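SnoN,Epimerase SnoN (Streptomyces nogalater, PDB 5EP9) is a non-heme iron, 2-oxoglutarate-dependent epimerase of nogalamycin biosynthesis. Local coordinates at residues E63-L68 and P235-S240. Residues are numbered along the deposited sequence; the frame is centred on the assembly and turned at random.
With AKG (2-oxoglutaric acid), chain E.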
ATOM      1  N   GLU A  63      -1.459   5.116  17.540  1.00 34.75           N
ATOM      2  CA  GLU A  63      -1.654   6.338  16.727  1.00 34.92           C
ATOM      3  C   GLU A  63      -2.755   6.003  15.611  1.00 33.76           C
ATOM      4  O   GLU A  63      -3.605   6.825  15.327  1.00 32.48           O
ATOM      5  CB  GLU A  63      -0.372   6.772  16.086  1.00 34.76           C
ATOM      6  CG  GLU A  63      -0.555   7.928  15.100  1.00 36.42           C
ATOM      7  CD  GLU A  63      -0.807   9.288  15.750  1.00 39.06           C
ATOM      8  OE1 GLU A  63      -0.983   9.380  16.980  1.00 38.47           O
ATOM      9  OE2 GLU A  63      -0.873  10.278  14.983  1.00 39.94           O
ATOM     10  N   ALA A  64      -2.692   4.817  15.051  1.00 32.24           N
ATOM     11  CA  ALA A  64      -3.757   4.363  14.110  1.00 32.98           C
ATOM     12  C   ALA A  64      -5.122   4.450  14.732  1.00 34.09           C
ATOM     13  O   ALA A  64      -6.039   5.063  14.145  1.00 32.59           O
ATOM     14  CB  ALA A  64      -3.520   2.976  13.591  1.00 32.30           C
ATOM     15  N   ARG A  65      -5.216   3.969  15.967  1.00 35.25           N
ATOM     16  CA  ARG A  65      -6.527   4.017  16.674  1.00 37.20           C
ATOM     17  C   ARG A  65      -6.996   5.422  16.986  1.00 35.99           C
ATOM     18  O   ARG A  65      -8.182   5.737  16.839  1.00 35.57           O
ATOM     19  CB  ARG A  65      -6.497   3.272  17.997  1.00 41.33           C
ATOM     20  CG  ARG A  65      -6.385   1.746  17.851  1.00 42.96           C
ATOM     21  CD  ARG A  65      -6.523   1.087  19.226  1.00 48.61           C
ATOM     22  NE  ARG A  65      -6.802  -0.322  19.048  1.00 57.86           N
ATOM     23  CZ  ARG A  65      -6.170  -1.374  19.618  1.00 61.32           C
ATOM     24  NH1 ARG A  65      -5.210  -1.232  20.567  1.00 66.97           N
ATOM     25  NH2 ARG A  65      -6.539  -2.609  19.255  1.00 59.30           N
ATOM     26  N   ARG A  66      -6.044   6.245  17.392  1.00 34.27           N
ATOM     27  CA  ARG A  66      -6.333   7.634  17.711  1.00 35.38           C
ATOM     28  C   ARG A  66      -6.868   8.385  16.487  1.00 33.84           C
ATOM     29  O   ARG A  66      -7.823   9.102  16.577  1.00 32.89           O
ATOM     30  CB  ARG A  66      -5.076   8.377  18.234  1.00 36.79           C
ATOM     31  CG  ARG A  66      -5.364   9.756  18.804  1.00 40.60           C
ATOM     32  CD  ARG A  66      -4.074  10.543  19.071  1.00 43.29           C
ATOM     33  NE  ARG A  66      -3.334  10.848  17.822  1.00 43.92           N
ATOM     34  CZ  ARG A  66      -3.626  11.837  16.995  1.00 45.68           C
ATOM     35  NH1 ARG A  66      -4.670  12.598  17.190  1.00 45.62           N
ATOM     36  NH2 ARG A  66      -2.849  12.056  15.938  1.00 48.87           N
ATOM     37  N   LEU A  67      -6.220   8.189  15.356  1.00 32.93           N
ATOM     38  CA  LEU A  67      -6.615   8.856  14.135  1.00 33.28           C
ATOM     39  C   LEU A  67      -8.051   8.403  13.696  1.00 34.76           C
ATOM     40  O   LEU A  67      -8.880   9.208  13.349  1.00 33.98           O
ATOM     41  CB  LEU A  67      -5.618   8.635  13.027  1.00 32.22           C
ATOM     42  CG  LEU A  67      -4.305   9.424  13.157  1.00 33.18           C
ATOM     43  CD1 LEU A  67      -3.271   8.895  12.220  1.00 33.38           C
ATOM     44  CD2 LEU A  67      -4.423  10.916  12.923  1.00 35.29           C
ATOM     45  N   LEU A  68      -8.279   7.103  13.718  1.00 34.07           N
ATOM     46  CA  LEU A  68      -9.590   6.557  13.323  1.00 35.32           C
ATOM     47  C   LEU A  68     -10.707   7.037  14.188  1.00 38.84           C
ATOM     48  O   LEU A  68     -11.789   7.332  13.704  1.00 40.07           O
ATOM     49  CB  LEU A  68      -9.553   5.036  13.317  1.00 33.96           C
ATOM     50  CG  LEU A  68      -8.789   4.514  12.091  1.00 31.99           C
ATOM     51  CD1 LEU A  68      -8.208   3.128  12.295  1.00 31.78           C
ATOM     52  CD2 LEU A  68      -9.635   4.554  10.795  1.00 32.44           C
ATOM     53  N   PRO A 235     -10.799  -5.773  15.453  1.00 40.26           N
ATOM     54  CA  PRO A 235     -10.591  -5.016  14.229  1.00 36.49           C
ATOM     55  C   PRO A 235      -9.305  -5.343  13.521  1.00 32.94           C
ATOM     56  O   PRO A 235      -8.311  -5.727  14.118  1.00 36.08           O
ATOM     57  CB  PRO A 235     -10.609  -3.585  14.686  1.00 39.70           C
ATOM     58  CG  PRO A 235     -10.345  -3.625  16.180  1.00 41.56           C
ATOM     59  CD  PRO A 235     -10.822  -4.943  16.676  1.00 40.70           C
ATOM     60  N   ARG A 236      -9.346  -5.285  12.213  1.00 30.76           N
ATOM     61  CA  ARG A 236      -8.167  -5.441  11.392  1.00 28.55           C
ATOM     62  C   ARG A 236      -7.577  -4.000  11.220  1.00 28.15           C
ATOM     63  O   ARG A 236      -8.229  -3.124  10.660  1.00 27.62           O
ATOM     64  CB  ARG A 236      -8.493  -6.003  10.025  1.00 27.59           C
ATOM     65  CG  ARG A 236      -7.242  -6.448   9.288  1.00 26.78           C
ATOM     66  CD  ARG A 236      -7.489  -6.613   7.821  1.00 26.86           C
ATOM     67  NE  ARG A 236      -7.549  -5.333   7.145  1.00 26.67           N
ATOM     68  CZ  ARG A 236      -7.707  -5.149   5.842  1.00 26.56           C
ATOM     69  NH1 ARG A 236      -7.943  -6.131   4.992  1.00 27.00           N
ATOM     70  NH2 ARG A 236      -7.712  -3.928   5.385  1.00 27.55           N
ATOM     71  N   LEU A 237      -6.341  -3.821  11.634  1.00 27.99           N
ATOM     72  CA  LEU A 237      -5.677  -2.517  11.589  1.00 28.49           C
ATOM     73  C   LEU A 237      -4.311  -2.648  10.989  1.00 27.55           C
ATOM     74  O   LEU A 237      -3.531  -3.587  11.353  1.00 25.96           O
ATOM     75  CB  LEU A 237      -5.501  -1.928  12.996  1.00 31.29           C
ATOM     76  CG  LEU A 237      -6.808  -1.406  13.599  1.00 34.94           C
ATOM     77  CD1 LEU A 237      -6.851  -1.407  15.128  1.00 37.31           C
ATOM     78  CD2 LEU A 237      -7.108   0.002  13.143  1.00 35.05           C
ATOM     79  N   SER A 238      -4.047  -1.743  10.038  1.00 26.42           N
ATOM     80  CA  SER A 238      -2.820  -1.811   9.264  1.00 26.73           C
ATOM     81  C   SER A 238      -2.595  -0.481   8.646  1.00 26.64           C
ATOM     82  O   SER A 238      -3.508   0.385   8.616  1.00 26.51           O
ATOM     83  CB  SER A 238      -2.944  -2.891   8.135  1.00 28.04           C
ATOM     84  OG  SER A 238      -4.044  -2.614   7.279  1.00 28.44           O
ATOM     85  N   THR A 239      -1.441  -0.355   8.049  1.00 25.84           N
ATOM     86  CA  THR A 239      -1.212   0.750   7.163  1.00 27.58           C
ATOM     87  C   THR A 239      -0.824   0.272   5.786  1.00 27.41           C
ATOM     88  O   THR A 239      -0.149  -0.723   5.689  1.00 27.31           O
ATOM     89  CB  THR A 239      -0.090   1.722   7.680  1.00 28.79           C
ATOM     90  OG1 THR A 239       1.140   1.009   7.765  1.00 28.24           O
ATOM     91  CG2 THR A 239      -0.449   2.281   9.029  1.00 28.49           C
ATOM     92  N   SER A 240      -1.078   1.139   4.805  1.00 27.24           N
ATOM     93  CA  SER A 240      -0.707   0.914   3.420  1.00 28.86           C
ATOM     94  C   SER A 240      -0.065   2.133   2.812  1.00 28.59           C
ATOM     95  O   SER A 240      -0.648   3.199   2.785  1.00 28.88           O
ATOM     96  CB  SER A 240      -1.975   0.498   2.630  1.00 30.17           C
ATOM     97  OG  SER A 240      -1.639   0.029   1.406  1.00 32.17           O
TER
HETATM   98  C1  AKG E 301      -3.689  -2.202  -1.250  1.00 33.71           C
HETATM   99  O1  AKG E 301      -3.315  -1.898  -2.412  1.00 31.00           O
HETATM  100  O2  AKG E 301      -2.950  -2.045  -0.247  1.00 32.30           O
HETATM  101  C2  AKG E 301      -5.021  -2.819  -1.044  1.00 36.04           C
HETATM  102  O5  AKG E 301      -5.760  -3.003  -2.032  1.00 33.13           O
HETATM  103  C3  AKG E 301      -5.421  -3.180   0.405  1.00 34.63           C
HETATM  104  C4  AKG E 301      -6.709  -3.980   0.572  1.00 35.26           C
HETATM  105  C5  AKG E 301      -7.111  -4.302   1.993  1.00 34.00           C
HETATM  106  O3  AKG E 301      -6.351  -3.989   2.928  1.00 35.19           O
HETATM  107  O4  AKG E 301      -8.235  -4.845   2.220  1.00 29.84           O
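Helix 54-70 packs on the outer face of the large antiparallel sheet of the cupin-type double-stranded beta-helix, against strand 236-245, where L237 meets L68 and R65. The helix lies in part 14-202 of the fused construct, the strand in part 203-305. The two leucines run past each other in opposite directions, L68 CD1 pressing on L237 CD2 at 3.4 Å, tighter than usual for methyl groups. On the other branch of L237, CD1 meets R65, whose extended run from CG (4.2 Å) to NE (4.1 Å) crosses at about a right angle. No hydrogen bond joins helix to strand here, so the join rests on apolar packing, with A64 settling on V125 and L163 beside it. Turned from the strand, R66 grips the E63 carboxylate side-on through NE and NH2, and S94 OG also bonds E63 OE2.

The strand's other face lines the 2-oxoglutarate pocket, where T139 OG1 and W160 NE1 also hydrogen-bond the co-substrate. R236 gives NH1 to O4 of 2-oxoglutarate and to G171 O, while its NH2 bonds to O3 and O4 are weak. At the far end of the co-substrate, S240 OG donates to O2 at 3.0 Å.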